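Local coordinates for protein endonuclease and methylase LlaGI (PDB 5FFJ) that acts as a Type ISP restriction-modification enzyme, probably coupling a helicase-like ATPase to an N6-adenine DNA methyltransferase and a DNA sequence-recognition domain, at residues N949-Q954 with Y994-D999; L583-F588 with Q604-L609. All coordinates share one frame; numbering follows the deposited sequence.

Contact 1 of 2, residues N949-Q954 with Y994-D999; sequences NLRGDQ and YHDIGD. With nucleotides of chain C.
At the edge of the Arg951 guanidinium, near its plane, sits Asp999 OD1, held by NH1 at 2.7 Å in a salt bridge; the carboxylate stands almost upright to the guanidinium, their planes 85° apart. The same NH1 reaches Asp996 OD2 from an oblique direction, at 3.3 Å, a weaker and more bent bond. Arg951 arrives there because its chain bends at chi2 (-70°) and chi3 (-61°), which brings CG and CD against Asp996 OD1 and CG against Ile997 CG2. Its other terminal nitrogen, NH2, is salt-bridged to Glu964, so three acidic side chains share the one guanidinium, two of them at NH1.

The Asn949 amide and the Tyr994 ring run side by side and point the same way. ND2 donates to Tyr994 OH at 3.1 Å, with the hydroxyl close to the amide plane, while Asn949 CB approaches the ring obliquely. The amide's other end, OD1, takes the backbone N of Arg951 in an Asx turn; Asp996 OD1 does likewise with Gly998 N.

Asn949 pairs with Asp996 as a parallel bridge to strand 991-996: its N gives to His995 O at 2.9 Å and its O receives Ile997 N at 3.0 Å. Leu950 CD1 touches Ile997 CD1. On the other side of strand 944-951, Leu950 and Arg951 both face Ile977, a classic beta bulge. Gln954, farther along the loop, lies beside the base of DC13 of chain C. Strand 944-951 runs between 977-984 and 991-996 in the mixed methyltransferase sheet, with helix 959-964 against Arg951 and Asp999, and helix 1003-1012 against Ile997.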
loop_
_atom_site.group_PDB
_atom_site.type_symbol
_atom_site.label_atom_id
_atom_site.label_comp_id
_atom_site.label_asym_id
_atom_site.label_seq_id
_atom_site.Cartn_x
_atom_site.Cartn_y
_atom_site.Cartn_z
ATOM N N ASN A 949 -18.545 -4.953 -18.597
ATOM C CA ASN A 949 -18.181 -3.792 -17.795
ATOM C C ASN A 949 -18.781 -3.873 -16.396
ATOM O O ASN A 949 -19.992 -3.746 -16.221
ATOM C CB ASN A 949 -18.631 -2.506 -18.490
ATOM C CG ASN A 949 -18.069 -1.258 -17.833
ATOM O OD1 ASN A 949 -17.218 -1.335 -16.946
ATOM N ND2 ASN A 949 -18.538 -0.098 -18.275
ATOM N N LEU A 950 -17.919 -4.088 -15.407
ATOM C CA LEU A 950 -18.345 -4.244 -14.020
ATOM C C LEU A 950 -18.362 -2.913 -13.264
ATOM O O LEU A 950 -18.686 -2.875 -12.075
ATOM C CB LEU A 950 -17.426 -5.241 -13.303
ATOM C CG LEU A 950 -17.880 -6.704 -13.235
ATOM C CD1 LEU A 950 -18.589 -7.155 -14.503
ATOM C CD2 LEU A 950 -16.681 -7.598 -12.975
ATOM N N ARG A 951 -18.018 -1.831 -13.959
ATOM C CA ARG A 951 -18.022 -0.494 -13.369
ATOM C C ARG A 951 -17.153 -0.453 -12.108
ATOM O O ARG A 951 -16.098 -1.088 -12.056
ATOM C CB ARG A 951 -19.457 -0.061 -13.052
ATOM C CG ARG A 951 -20.422 -0.187 -14.226
ATOM C CD ARG A 951 -20.125 0.835 -15.312
ATOM N NE ARG A 951 -20.253 2.204 -14.818
ATOM C CZ ARG A 951 -21.394 2.886 -14.768
ATOM N NH1 ARG A 951 -22.529 2.336 -15.181
ATOM N NH2 ARG A 951 -21.402 4.126 -14.300
ATOM N N GLY A 952 -17.589 0.299 -11.102
ATOM C CA GLY A 952 -16.921 0.306 -9.814
ATOM C C GLY A 952 -15.706 1.215 -9.774
ATOM O O GLY A 952 -14.730 0.922 -9.082
ATOM N N ASP A 953 -15.763 2.320 -10.517
ATOM C CA ASP A 953 -14.670 3.295 -10.547
ATOM C C ASP A 953 -14.882 4.352 -9.470
ATOM O O ASP A 953 -15.761 5.205 -9.598
ATOM C CB ASP A 953 -14.567 3.964 -11.925
ATOM C CG ASP A 953 -13.373 4.899 -12.036
ATOM O OD1 ASP A 953 -12.457 4.808 -11.193
ATOM O OD2 ASP A 953 -13.348 5.720 -12.977
ATOM N N GLN A 954 -14.072 4.290 -8.414
ATOM C CA GLN A 954 -14.211 5.194 -7.277
ATOM C C GLN A 954 -13.063 6.204 -7.197
ATOM O O GLN A 954 -12.656 6.622 -6.112
ATOM C CB GLN A 954 -14.320 4.380 -5.981
ATOM C CG GLN A 954 -15.586 3.538 -5.905
ATOM C CD GLN A 954 -16.848 4.362 -6.090
ATOM O OE1 GLN A 954 -17.755 3.978 -6.832
ATOM N NE2 GLN A 954 -16.911 5.505 -5.416
ATOM N N TYR A 994 -20.832 -6.324 -25.881
ATOM C CA TYR A 994 -20.653 -5.487 -24.702
ATOM C C TYR A 994 -21.881 -5.477 -23.804
ATOM O O TYR A 994 -23.018 -5.491 -24.282
ATOM C CB TYR A 994 -20.309 -4.059 -25.128
ATOM C CG TYR A 994 -20.276 -3.065 -23.991
ATOM C CD1 TYR A 994 -19.182 -2.989 -23.135
ATOM C CD2 TYR A 994 -21.337 -2.197 -23.775
ATOM C CE1 TYR A 994 -19.154 -2.077 -22.093
ATOM C CE2 TYR A 994 -21.316 -1.285 -22.741
ATOM C CZ TYR A 994 -20.224 -1.227 -21.902
ATOM O OH TYR A 994 -20.204 -0.318 -20.869
ATOM N N HIS A 995 -21.640 -5.454 -22.497
ATOM C CA HIS A 995 -22.713 -5.320 -21.524
ATOM C C HIS A 995 -22.269 -4.494 -20.322
ATOM O O HIS A 995 -21.240 -4.774 -19.703
ATOM C CB HIS A 995 -23.195 -6.692 -21.055
ATOM C CG HIS A 995 -24.408 -6.632 -20.180
ATOM N ND1 HIS A 995 -24.417 -7.107 -18.887
ATOM C CD2 HIS A 995 -25.647 -6.137 -20.410
ATOM C CE1 HIS A 995 -25.615 -6.916 -18.360
ATOM N NE2 HIS A 995 -26.379 -6.327 -19.263
ATOM N N ASP A 996 -23.053 -3.468 -20.009
ATOM C CA ASP A 996 -22.866 -2.687 -18.793
ATOM C C ASP A 996 -23.648 -3.360 -17.672
ATOM O O ASP A 996 -24.853 -3.583 -17.799
ATOM C CB ASP A 996 -23.336 -1.243 -19.001
ATOM C CG ASP A 996 -22.940 -0.321 -17.859
ATOM O OD1 ASP A 996 -22.763 -0.800 -16.719
ATOM O OD2 ASP A 996 -22.809 0.897 -18.106
ATOM N N ILE A 997 -22.966 -3.685 -16.578
ATOM C CA ILE A 997 -23.601 -4.395 -15.470
ATOM C C ILE A 997 -24.727 -3.575 -14.842
ATOM O O ILE A 997 -25.548 -4.111 -14.095
ATOM C CB ILE A 997 -22.575 -4.768 -14.374
ATOM C CG1 ILE A 997 -23.122 -5.891 -13.489
ATOM C CG2 ILE A 997 -22.206 -3.543 -13.536
ATOM C CD1 ILE A 997 -22.066 -6.549 -12.616
ATOM N N GLY A 998 -24.751 -2.279 -15.142
ATOM C CA GLY A 998 -25.802 -1.392 -14.677
ATOM C C GLY A 998 -25.341 -0.448 -13.588
ATOM O O GLY A 998 -24.361 -0.712 -12.890
ATOM N N ASP A 999 -26.059 0.660 -13.441
ATOM C CA ASP A 999 -25.719 1.653 -12.435
ATOM C C ASP A 999 -26.067 1.155 -11.026
ATOM O O ASP A 999 -26.874 0.239 -10.858
ATOM C CB ASP A 999 -26.443 2.983 -12.719
ATOM C CG ASP A 999 -26.084 3.579 -14.076
ATOM O OD1 ASP A 999 -24.975 3.312 -14.584
ATOM O OD2 ASP A 999 -26.916 4.333 -14.629
ATOM P P DC C 13 -17.499 13.875 -1.543
ATOM O OP1 DC C 13 -17.568 15.323 -1.236
ATOM O OP2 DC C 13 -18.560 13.265 -2.372
ATOM O "O5'" DC C 13 -16.097 13.563 -2.245
ATOM C "C5'" DC C 13 -14.895 13.582 -1.471
ATOM C "C4'" DC C 13 -13.732 12.990 -2.244
ATOM O "O4'" DC C 13 -13.627 11.560 -1.956
ATOM C "C3'" DC C 13 -13.852 13.088 -3.764
ATOM O "O3'" DC C 13 -12.582 13.332 -4.351
ATOM C "C2'" DC C 13 -14.398 11.720 -4.130
ATOM C "C1'" DC C 13 -13.604 10.851 -3.177
ATOM N N1 DC C 13 -14.135 9.455 -2.967
ATOM C C2 DC C 13 -13.312 8.499 -2.360
ATOM O O2 DC C 13 -12.176 8.827 -1.997
ATOM N N3 DC C 13 -13.785 7.240 -2.180
ATOM C C4 DC C 13 -15.014 6.924 -2.588
ATOM N N4 DC C 13 -15.437 5.672 -2.388
ATOM C C5 DC C 13 -15.867 7.880 -3.215
ATOM C C6 DC C 13 -15.391 9.119 -3.387
#

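Contact 2 of 2, residues L583-F588 with Q604-L609; sequences LEFKKF and QAAEML
Phe588 reaches across to Leu609, and its side chain can be followed outward from the backbone. CB leaves helix 583-588 in the direction of the other helix, and CG, anti to the backbone N (chi1 168°), carries the ring on toward helix 604-609. Its far end does the touching: CE2 comes to 3.9 Å from Leu609 CD1, and CZ lies 4.0 Å from Leu609 CG. The leucine branch meets the ring obliquely. Ala605 O approaches the ring's edge near CE2, at 4.4 Å.

One turn earlier, Phe585 extends in the same manner, its CG also anti to the backbone N, but makes an edge-on contact. CZ comes to 4.1 Å from Ala606 CA and 4.2 Å from Ala606 CB, while CE1 meets Leu609 CD1 at 4.3 Å. Leu609 CD1 is therefore shared by the two phenylalanines.

These are two helices of the all-helical part of the coupler, crossing almost at right angles (87°) with their axes 11.0 Å apart. That spacing is bridged by long aromatic side chains from one helix meeting Ala606, Leu609 and the Ala605 carbonyl on the other, with no hydrogen bond between the segments. Helix 633-646 adds Met638 and Ile641, which touch both Phe588 and Leu609. From helix 558-574, Ile570 packs on both Phe585 and Ala606, and Leu574 touches Phe585 as well.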
loop_
_atom_site.group_PDB
_atom_site.type_symbol
_atom_site.label_atom_id
_atom_site.label_comp_id
_atom_site.label_asym_id
_atom_site.label_seq_id
_atom_site.Cartn_x
_atom_site.Cartn_y
_atom_site.Cartn_z
ATOM N N LEU A 583 31.477 -14.973 -4.174
ATOM C CA LEU A 583 31.586 -15.440 -5.551
ATOM C C LEU A 583 30.456 -16.411 -5.888
ATOM O O LEU A 583 30.006 -16.477 -7.031
ATOM C CB LEU A 583 32.942 -16.109 -5.782
ATOM N N GLU A 584 30.003 -17.158 -4.884
ATOM C CA GLU A 584 28.924 -18.125 -5.065
ATOM C C GLU A 584 27.565 -17.459 -4.873
ATOM O O GLU A 584 26.597 -17.793 -5.557
ATOM C CB GLU A 584 29.082 -19.295 -4.089
ATOM C CG GLU A 584 28.064 -20.420 -4.269
ATOM C CD GLU A 584 28.296 -21.240 -5.528
ATOM O OE1 GLU A 584 29.245 -20.934 -6.282
ATOM O OE2 GLU A 584 27.530 -22.199 -5.760
ATOM N N PHE A 585 27.497 -16.520 -3.934
ATOM C CA PHE A 585 26.252 -15.816 -3.653
ATOM C C PHE A 585 25.999 -14.759 -4.722
ATOM O O PHE A 585 24.861 -14.555 -5.139
ATOM C CB PHE A 585 26.279 -15.174 -2.265
ATOM C CG PHE A 585 24.994 -14.487 -1.894
ATOM C CD1 PHE A 585 23.833 -15.218 -1.693
ATOM C CD2 PHE A 585 24.946 -13.111 -1.747
ATOM C CE1 PHE A 585 22.649 -14.587 -1.353
ATOM C CE2 PHE A 585 23.765 -12.476 -1.407
ATOM C CZ PHE A 585 22.616 -13.214 -1.210
ATOM N N LYS A 586 27.061 -14.096 -5.174
ATOM C CA LYS A 586 26.950 -13.193 -6.315
ATOM C C LYS A 586 26.587 -13.997 -7.560
ATOM O O LYS A 586 26.157 -13.438 -8.568
ATOM C CB LYS A 586 28.249 -12.419 -6.538
ATOM N N LYS A 587 26.774 -15.312 -7.481
ATOM C CA LYS A 587 26.318 -16.227 -8.521
ATOM C C LYS A 587 24.867 -16.630 -8.263
ATOM O O LYS A 587 24.130 -16.962 -9.192
ATOM C CB LYS A 587 27.212 -17.467 -8.581
ATOM N N PHE A 588 24.466 -16.601 -6.996
ATOM C CA PHE A 588 23.087 -16.901 -6.621
ATOM C C PHE A 588 22.152 -15.744 -6.964
ATOM O O PHE A 588 20.996 -15.965 -7.323
ATOM C CB PHE A 588 22.988 -17.225 -5.128
ATOM C CG PHE A 588 21.577 -17.270 -4.609
ATOM C CD1 PHE A 588 20.760 -18.356 -4.875
ATOM C CD2 PHE A 588 21.068 -16.224 -3.856
ATOM C CE1 PHE A 588 19.461 -18.399 -4.399
ATOM C CE2 PHE A 588 19.771 -16.262 -3.378
ATOM C CZ PHE A 588 18.968 -17.350 -3.650
ATOM N N GLN A 604 17.975 -7.140 -1.995
ATOM C CA GLN A 604 16.718 -7.783 -2.372
ATOM C C GLN A 604 16.832 -9.306 -2.396
ATOM O O GLN A 604 15.955 -10.006 -1.893
ATOM C CB GLN A 604 16.256 -7.277 -3.740
ATOM C CG GLN A 604 14.918 -7.842 -4.190
ATOM N N ALA A 605 17.915 -9.814 -2.977
ATOM C CA ALA A 605 18.124 -11.256 -3.070
ATOM C C ALA A 605 18.286 -11.874 -1.686
ATOM O O ALA A 605 17.728 -12.934 -1.402
ATOM C CB ALA A 605 19.337 -11.563 -3.928
ATOM N N ALA A 606 19.054 -11.207 -0.830
ATOM C CA ALA A 606 19.261 -11.673 0.537
ATOM C C ALA A 606 17.939 -11.703 1.296
ATOM O O ALA A 606 17.685 -12.620 2.077
ATOM C CB ALA A 606 20.265 -10.786 1.254
ATOM N N GLU A 607 17.105 -10.695 1.060
ATOM C CA GLU A 607 15.788 -10.625 1.684
ATOM C C GLU A 607 14.921 -11.810 1.275
ATOM O O GLU A 607 14.164 -12.344 2.087
ATOM C CB GLU A 607 15.081 -9.319 1.313
ATOM C CG GLU A 607 15.662 -8.076 1.967
ATOM C CD GLU A 607 15.006 -6.798 1.474
ATOM O OE1 GLU A 607 13.958 -6.889 0.800
ATOM O OE2 GLU A 607 15.539 -5.705 1.758
ATOM N N MET A 608 15.029 -12.217 0.013
ATOM C CA MET A 608 14.231 -13.324 -0.496
ATOM C C MET A 608 14.594 -14.629 0.203
ATOM O O MET A 608 13.729 -15.471 0.442
ATOM C CB MET A 608 14.413 -13.473 -2.008
ATOM C CG MET A 608 13.746 -12.377 -2.821
ATOM S SD MET A 608 13.708 -12.730 -4.587
ATOM C CE MET A 608 12.501 -14.053 -4.647
ATOM N N LEU A 609 15.871 -14.795 0.535
ATOM C CA LEU A 609 16.319 -16.015 1.198
ATOM C C LEU A 609 15.904 -16.021 2.661
ATOM O O LEU A 609 15.647 -17.080 3.229
ATOM C CB LEU A 609 17.836 -16.173 1.091
ATOM C CG LEU A 609 18.358 -17.372 0.292
ATOM C CD1 LEU A 609 19.874 -17.424 0.392
ATOM C CD2 LEU A 609 17.753 -18.692 0.764
#

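The two contacts share no secondary structure: contact 2 joins helices of the coupler, whereas contact 1 joins neighbouring parallel strands of the methyltransferase sheet. Their centres lie 45 Å apart, and their nearest atoms about 31 Å, so they do not touch. Every touching residue of contact 2 is buried, and its side-chain contacts are apolar. Contact 1 is partly buried; it combines backbone hydrogen bonding and an apolar Leu950–Ile997 pair with a charged network where the strands run out into loops. Their relation to DNA differs too: 949-954 reaches a nucleotide through Gln954, while contact 2 stays about 19 Å from the nucleic acid at its nearest atom.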